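PDB 5TZB: D-aminopeptidase from Burkholderia sp. LK4, which probably hydrolyses the N-terminal residue, notably a beta-amino acid, from short peptides and amides as an Ntn-type aminopeptidase of peptidase family S58. Local coordinates for residues G186-I198 with G356-L369. Numbering follows the deposited sequence.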
ATOM      1  N   GLY C 186      18.504  22.726   2.728  1.00 20.50           N
ATOM      2  CA  GLY C 186      19.503  22.144   1.845  1.00 20.60           C
ATOM      3  C   GLY C 186      20.932  22.581   2.123  1.00 21.01           C
ATOM      4  O   GLY C 186      21.864  22.159   1.436  1.00 21.09           O
ATOM      5  N   THR C 187      21.104  23.385   3.164  1.00 19.73           N
ATOM      6  CA  THR C 187      22.384  24.017   3.467  1.00 23.17           C
ATOM      7  C   THR C 187      23.574  23.053   3.488  1.00 24.77           C
ATOM      8  O   THR C 187      24.595  23.321   2.855  1.00 26.15           O
ATOM      9  CB  THR C 187      22.304  24.775   4.809  1.00 21.06           C
ATOM     10  OG1 THR C 187      21.334  25.828   4.686  1.00 26.12           O
ATOM     11  CG2 THR C 187      23.644  25.392   5.167  1.00 22.00           C
ATOM     12  N   GLY C 188      23.451  21.927   4.181  1.00 23.88           N
ATOM     13  CA  GLY C 188      24.582  21.023   4.285  1.00 23.81           C
ATOM     14  C   GLY C 188      24.506  19.775   3.427  1.00 22.91           C
ATOM     15  O   GLY C 188      25.221  18.803   3.682  1.00 23.39           O
ATOM     16  N   MET C 189      23.680  19.808   2.383  1.00 21.66           N
ATOM     17  CA  MET C 189      23.424  18.617   1.584  1.00 20.56           C
ATOM     18  C   MET C 189      24.389  18.419   0.408  1.00 21.44           C
ATOM     19  O   MET C 189      25.027  19.355  -0.082  1.00 22.19           O
ATOM     20  CB  MET C 189      21.979  18.645   1.077  1.00 21.07           C
ATOM     21  CG  MET C 189      20.956  18.705   2.212  1.00 19.97           C
ATOM     22  SD  MET C 189      21.229  17.384   3.421  1.00 24.49           S
ATOM     23  CE  MET C 189      20.183  17.935   4.772  1.00 24.83           C
ATOM     24  N   ILE C 190      24.480  17.170  -0.019  1.00 21.74           N
ATOM     25  CA  ILE C 190      25.420  16.723  -1.037  1.00 21.92           C
ATOM     26  C   ILE C 190      24.686  15.859  -2.058  1.00 19.65           C
ATOM     27  O   ILE C 190      23.967  14.934  -1.686  1.00 18.76           O
ATOM     28  CB  ILE C 190      26.568  15.930  -0.391  1.00 21.91           C
ATOM     29  CG1 ILE C 190      27.373  16.839   0.543  1.00 23.75           C
ATOM     30  CG2 ILE C 190      27.442  15.275  -1.447  1.00 19.40           C
ATOM     31  CD1 ILE C 190      28.418  16.106   1.386  1.00 23.05           C
ATOM     32  N   CYS C 191      24.848  16.170  -3.338  1.00 19.55           N
ATOM     33  CA  CYS C 191      24.126  15.466  -4.396  1.00 19.01           C
ATOM     34  C   CYS C 191      25.073  15.045  -5.520  1.00 20.23           C
ATOM     35  O   CYS C 191      25.855  15.850  -6.026  1.00 21.32           O
ATOM     36  CB  CYS C 191      22.994  16.338  -4.939  1.00 18.00           C
ATOM     37  SG  CYS C 191      21.993  15.565  -6.234  1.00 21.68           S
ATOM     38  N   HIS C 192      25.015  13.768  -5.883  1.00 20.34           N
ATOM     39  CA  HIS C 192      25.942  13.196  -6.856  1.00 21.53           C
ATOM     40  C   HIS C 192      27.402  13.555  -6.547  1.00 22.76           C
ATOM     41  O   HIS C 192      28.207  13.814  -7.447  1.00 22.96           O
ATOM     42  CB  HIS C 192      25.553  13.618  -8.277  1.00 21.20           C
ATOM     43  CG  HIS C 192      24.335  12.905  -8.786  1.00 20.60           C
ATOM     44  ND1 HIS C 192      24.358  11.577  -9.160  1.00 20.19           N
ATOM     45  CD2 HIS C 192      23.062  13.328  -8.981  1.00 20.02           C
ATOM     46  CE1 HIS C 192      23.151  11.214  -9.567  1.00 19.46           C
ATOM     47  NE2 HIS C 192      22.349  12.261  -9.474  1.00 19.35           N
ATOM     48  N   GLU C 193      27.712  13.583  -5.249  1.00 23.21           N
ATOM     49  CA  GLU C 193      29.053  13.856  -4.750  1.00 22.98           C
ATOM     50  C   GLU C 193      29.537  15.244  -5.177  1.00 23.36           C
ATOM     51  O   GLU C 193      30.740  15.496  -5.261  1.00 22.76           O
ATOM     52  CB  GLU C 193      30.013  12.755  -5.203  1.00 23.43           C
ATOM     53  CG  GLU C 193      29.517  11.381  -4.789  1.00 23.39           C
ATOM     54  CD  GLU C 193      30.441  10.253  -5.203  1.00 22.68           C
ATOM     55  OE1 GLU C 193      29.976   9.315  -5.899  1.00 21.51           O
ATOM     56  OE2 GLU C 193      31.616  10.290  -4.807  1.00 22.84           O
ATOM     57  N   PHE C 194      28.580  16.115  -5.484  1.00 23.97           N
ATOM     58  CA  PHE C 194      28.798  17.555  -5.572  1.00 24.91           C
ATOM     59  C   PHE C 194      27.947  18.221  -4.505  1.00 24.74           C
ATOM     60  O   PHE C 194      27.168  17.544  -3.828  1.00 24.50           O
ATOM     61  CB  PHE C 194      28.401  18.109  -6.933  1.00 26.87           C
ATOM     62  CG  PHE C 194      29.278  17.670  -8.053  1.00 28.91           C
ATOM     63  CD1 PHE C 194      30.578  18.149  -8.170  1.00 30.57           C
ATOM     64  CD2 PHE C 194      28.789  16.806  -9.026  1.00 29.31           C
ATOM     65  CE1 PHE C 194      31.393  17.750  -9.227  1.00 30.76           C
ATOM     66  CE2 PHE C 194      29.592  16.407 -10.088  1.00 30.60           C
ATOM     67  CZ  PHE C 194      30.898  16.879 -10.189  1.00 30.73           C
ATOM     68  N   LYS C 195      28.020  19.545  -4.398  1.00 24.88           N
ATOM     69  CA  LYS C 195      27.142  20.259  -3.463  1.00 24.49           C
ATOM     70  C   LYS C 195      25.682  20.118  -3.863  1.00 23.23           C
ATOM     71  O   LYS C 195      25.317  20.330  -5.023  1.00 24.27           O
ATOM     72  CB  LYS C 195      27.506  21.746  -3.390  1.00 25.74           C
ATOM     73  CG  LYS C 195      26.674  22.525  -2.365  1.00 24.93           C
ATOM     74  CD  LYS C 195      26.977  22.067  -0.942  1.00 25.48           C
ATOM     75  CE  LYS C 195      26.070  22.745   0.089  1.00 25.59           C
ATOM     76  NZ  LYS C 195      24.683  22.193   0.086  1.00 25.17           N
ATOM     77  N   GLY C 196      24.835  19.770  -2.895  1.00 20.94           N
ATOM     78  CA  GLY C 196      23.423  19.597  -3.163  1.00 18.87           C
ATOM     79  C   GLY C 196      22.556  20.632  -2.472  1.00 24.15           C
ATOM     80  O   GLY C 196      23.018  21.736  -2.170  1.00 25.22           O
ATOM     81  N   GLY C 197      21.295  20.279  -2.233  1.00 23.39           N
ATOM     82  CA  GLY C 197      20.386  21.161  -1.525  1.00 21.79           C
ATOM     83  C   GLY C 197      19.088  21.473  -2.246  1.00 19.73           C
ATOM     84  O   GLY C 197      18.492  20.623  -2.903  1.00 18.56           O
ATOM     85  N   ILE C 198      18.650  22.719  -2.118  1.00 20.85           N
ATOM     86  CA  ILE C 198      17.330  23.121  -2.596  1.00 20.72           C
ATOM     87  C   ILE C 198      17.307  23.356  -4.101  1.00 21.62           C
ATOM     88  O   ILE C 198      18.189  24.026  -4.640  1.00 22.81           O
ATOM     89  CB  ILE C 198      16.857  24.404  -1.868  1.00 20.43           C
ATOM     90  CG1 ILE C 198      16.770  24.147  -0.363  1.00 21.45           C
ATOM     91  CG2 ILE C 198      15.513  24.870  -2.395  1.00 19.41           C
ATOM     92  CD1 ILE C 198      15.764  23.006   0.036  1.00 25.14           C
ATOM     93  N   GLY C 356      24.673  25.063  -6.435  1.00 30.33           N
ATOM     94  CA  GLY C 356      25.580  24.622  -5.386  1.00 30.41           C
ATOM     95  C   GLY C 356      26.972  25.217  -5.466  1.00 30.98           C
ATOM     96  O   GLY C 356      27.522  25.393  -6.554  1.00 30.52           O
ATOM     97  N   GLY C 357      27.536  25.549  -4.307  1.00 31.30           N
ATOM     98  CA  GLY C 357      28.885  26.085  -4.220  1.00 32.02           C
ATOM     99  C   GLY C 357      29.799  25.240  -3.343  1.00 32.06           C
ATOM    100  O   GLY C 357      29.336  24.338  -2.646  1.00 30.55           O
ATOM    101  N   ASP C 358      31.096  25.536  -3.374  1.00 33.47           N
ATOM    102  CA  ASP C 358      32.078  24.816  -2.559  1.00 33.23           C
ATOM    103  C   ASP C 358      31.799  24.952  -1.072  1.00 32.47           C
ATOM    104  O   ASP C 358      31.492  26.042  -0.583  1.00 32.78           O
ATOM    105  CB  ASP C 358      33.509  25.302  -2.822  1.00 33.99           C
ATOM    106  CG  ASP C 358      33.983  25.026  -4.232  1.00 34.43           C
ATOM    107  OD1 ASP C 358      33.317  24.268  -4.965  1.00 33.53           O
ATOM    108  OD2 ASP C 358      35.067  25.536  -4.589  1.00 35.15           O
ATOM    109  N   VAL C 359      31.926  23.839  -0.359  1.00 31.46           N
ATOM    110  CA  VAL C 359      31.761  23.840   1.085  1.00 31.67           C
ATOM    111  C   VAL C 359      32.820  22.957   1.731  1.00 32.25           C
ATOM    112  O   VAL C 359      33.023  21.808   1.319  1.00 32.27           O
ATOM    113  CB  VAL C 359      30.368  23.349   1.515  1.00 31.18           C
ATOM    114  CG1 VAL C 359      30.341  23.114   3.001  1.00 31.31           C
ATOM    115  CG2 VAL C 359      29.283  24.328   1.107  1.00 31.04           C
ATOM    116  N   GLU C 360      33.504  23.524   2.727  1.00 32.70           N
ATOM    117  CA  GLU C 360      34.449  22.804   3.578  1.00 33.43           C
ATOM    118  C   GLU C 360      33.956  22.871   5.022  1.00 33.95           C
ATOM    119  O   GLU C 360      33.757  23.955   5.567  1.00 34.71           O
ATOM    120  CB  GLU C 360      35.858  23.407   3.463  1.00 33.89           C
ATOM    121  N   SER C 361      33.760  21.724   5.655  1.00 34.25           N
ATOM    122  CA  SER C 361      33.192  21.733   6.998  1.00 33.80           C
ATOM    123  C   SER C 361      33.447  20.411   7.708  1.00 32.76           C
ATOM    124  O   SER C 361      33.270  19.342   7.122  1.00 31.25           O
ATOM    125  CB  SER C 361      31.689  22.029   6.931  1.00 33.07           C
ATOM    126  OG  SER C 361      31.134  22.184   8.218  1.00 33.19           O
ATOM    127  N   ARG C 362      33.870  20.497   8.968  1.00 33.88           N
ATOM    128  CA  ARG C 362      34.103  19.317   9.806  1.00 34.39           C
ATOM    129  C   ARG C 362      35.065  18.346   9.121  1.00 35.42           C
ATOM    130  O   ARG C 362      34.912  17.128   9.219  1.00 35.58           O
ATOM    131  CB  ARG C 362      32.767  18.622  10.144  1.00 32.45           C
ATOM    132  CG  ARG C 362      31.756  19.556  10.790  1.00 31.90           C
ATOM    133  CD  ARG C 362      30.442  18.880  11.170  1.00 31.77           C
ATOM    134  NE  ARG C 362      30.574  17.891  12.235  1.00 31.56           N
ATOM    135  CZ  ARG C 362      30.513  16.577  12.050  1.00 29.48           C
ATOM    136  NH1 ARG C 362      30.327  16.080  10.834  1.00 27.78           N
ATOM    137  NH2 ARG C 362      30.643  15.760  13.088  1.00 29.13           N
ATOM    138  N   GLY C 363      36.039  18.892   8.399  1.00 36.81           N
ATOM    139  CA  GLY C 363      37.063  18.070   7.780  1.00 37.23           C
ATOM    140  C   GLY C 363      36.671  17.462   6.450  1.00 37.02           C
ATOM    141  O   GLY C 363      37.395  16.628   5.903  1.00 37.90           O
ATOM    142  N   ALA C 364      35.522  17.864   5.925  1.00 36.18           N
ATOM    143  CA  ALA C 364      35.065  17.344   4.645  1.00 36.09           C
ATOM    144  C   ALA C 364      34.917  18.492   3.649  1.00 36.27           C
ATOM    145  O   ALA C 364      34.546  19.611   4.018  1.00 36.80           O
ATOM    146  CB  ALA C 364      33.749  16.588   4.809  1.00 36.10           C
ATOM    147  N   ARG C 365      35.236  18.218   2.391  1.00 35.61           N
ATOM    148  CA  ARG C 365      35.117  19.223   1.346  1.00 35.29           C
ATOM    149  C   ARG C 365      34.258  18.702   0.207  1.00 33.22           C
ATOM    150  O   ARG C 365      34.442  17.574  -0.264  1.00 32.61           O
ATOM    151  CB  ARG C 365      36.499  19.634   0.820  1.00 36.86           C
ATOM    152  N   VAL C 366      33.308  19.517  -0.223  1.00 32.11           N
ATOM    153  CA  VAL C 366      32.518  19.162  -1.383  1.00 30.56           C
ATOM    154  C   VAL C 366      32.590  20.343  -2.356  1.00 30.23           C
ATOM    155  O   VAL C 366      32.607  21.511  -1.946  1.00 30.02           O
ATOM    156  CB  VAL C 366      31.054  18.808  -1.004  1.00 26.51           C
ATOM    157  CG1 VAL C 366      30.295  20.033  -0.507  1.00 26.25           C
ATOM    158  CG2 VAL C 366      30.323  18.175  -2.180  1.00 26.24           C
ATOM    159  N   GLU C 367      32.691  20.033  -3.642  1.00 29.59           N
ATOM    160  CA  GLU C 367      32.745  21.064  -4.671  1.00 29.82           C
ATOM    161  C   GLU C 367      31.362  21.278  -5.257  1.00 29.08           C
ATOM    162  O   GLU C 367      30.582  20.330  -5.383  1.00 28.00           O
ATOM    163  CB  GLU C 367      33.714  20.679  -5.790  1.00 30.44           C
ATOM    164  CG  GLU C 367      35.174  20.744  -5.406  1.00 32.00           C
ATOM    165  CD  GLU C 367      36.100  20.477  -6.584  1.00 32.92           C
ATOM    166  OE1 GLU C 367      35.775  20.910  -7.710  1.00 31.96           O
ATOM    167  OE2 GLU C 367      37.166  19.855  -6.373  1.00 34.16           O
ATOM    168  N   GLY C 368      31.050  22.526  -5.585  1.00 29.35           N
ATOM    169  CA  GLY C 368      29.892  22.809  -6.409  1.00 28.61           C
ATOM    170  C   GLY C 368      30.198  22.247  -7.784  1.00 28.67           C
ATOM    171  O   GLY C 368      31.354  22.259  -8.214  1.00 29.41           O
ATOM    172  N   LEU C 369      29.173  21.743  -8.462  1.00 27.94           N
ATOM    173  CA  LEU C 369      29.322  21.183  -9.802  1.00 28.23           C
ATOM    174  C   LEU C 369      30.041  22.166 -10.742  1.00 30.80           C
ATOM    175  O   LEU C 369      30.993  21.801 -11.436  1.00 30.96           O
ATOM    176  CB  LEU C 369      27.953  20.806 -10.355  1.00 26.43           C
ATOM    177  CG  LEU C 369      27.846  20.388 -11.821  1.00 26.11           C
ATOM    178  CD1 LEU C 369      28.741  19.198 -12.149  1.00 25.76           C
ATOM    179  CD2 LEU C 369      26.391  20.094 -12.133  1.00 25.45           C
TER
HETATM  180  O   HOH W   1      32.749  17.460  -4.483  1.00 29.39           O
HETATM  181  O   HOH W   2      26.880  21.588  -6.998  1.00 23.89           O
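Lys195 and Val366 meet where two small beta hairpins, 190-195 and 359-366, adjoin, each closed by a type I' turn (Cys191 to Phe194, Ser361 to Ala364). One direct hydrogen bond links the two segments, from Lys195 N to Glu367 O, the residue after the second hairpin, at 2.9 Å. Water extends this link at both ends, one molecule between Glu193 O and Glu367 N, another between Lys195 O and Leu369 N.

Side chains pack around that bond against each other and against backbone. CG2 of Val366, anti to its backbone N, presses on Phe194 C at 3.3 Å and also meets Ile190 CG2. Leu369 CD1 sits over one face of the Phe194 ring, 3.8 Å from the centroid and 22° off the normal, a CH-pi contact, while Glu367 O lies at the ring edge. The lysine methylenes pass Gly357 O and then Val359, whose CG2 is 3.7 Å from Lys195 CE.

In the second shell, Asp358 OD1 accepts from Gly368 N, bridging the residues that flank hairpin 359-366, and the Glu367 carboxylate pairs with Arg373 of helix 371-380. Bends at chi2 and chi4 (66° and 75°) turn the lysine end back into its own segment. There the ammonium is gripped by the carbonyls of Thr187, Met189 and Gly196, with a weak bond to Gly186 O; Lys195 NZ stands above the carbonyl planes of Thr187 and Gly196, but meets Met189 O, 2.9 Å away, in the carbonyl plane on a lone pair.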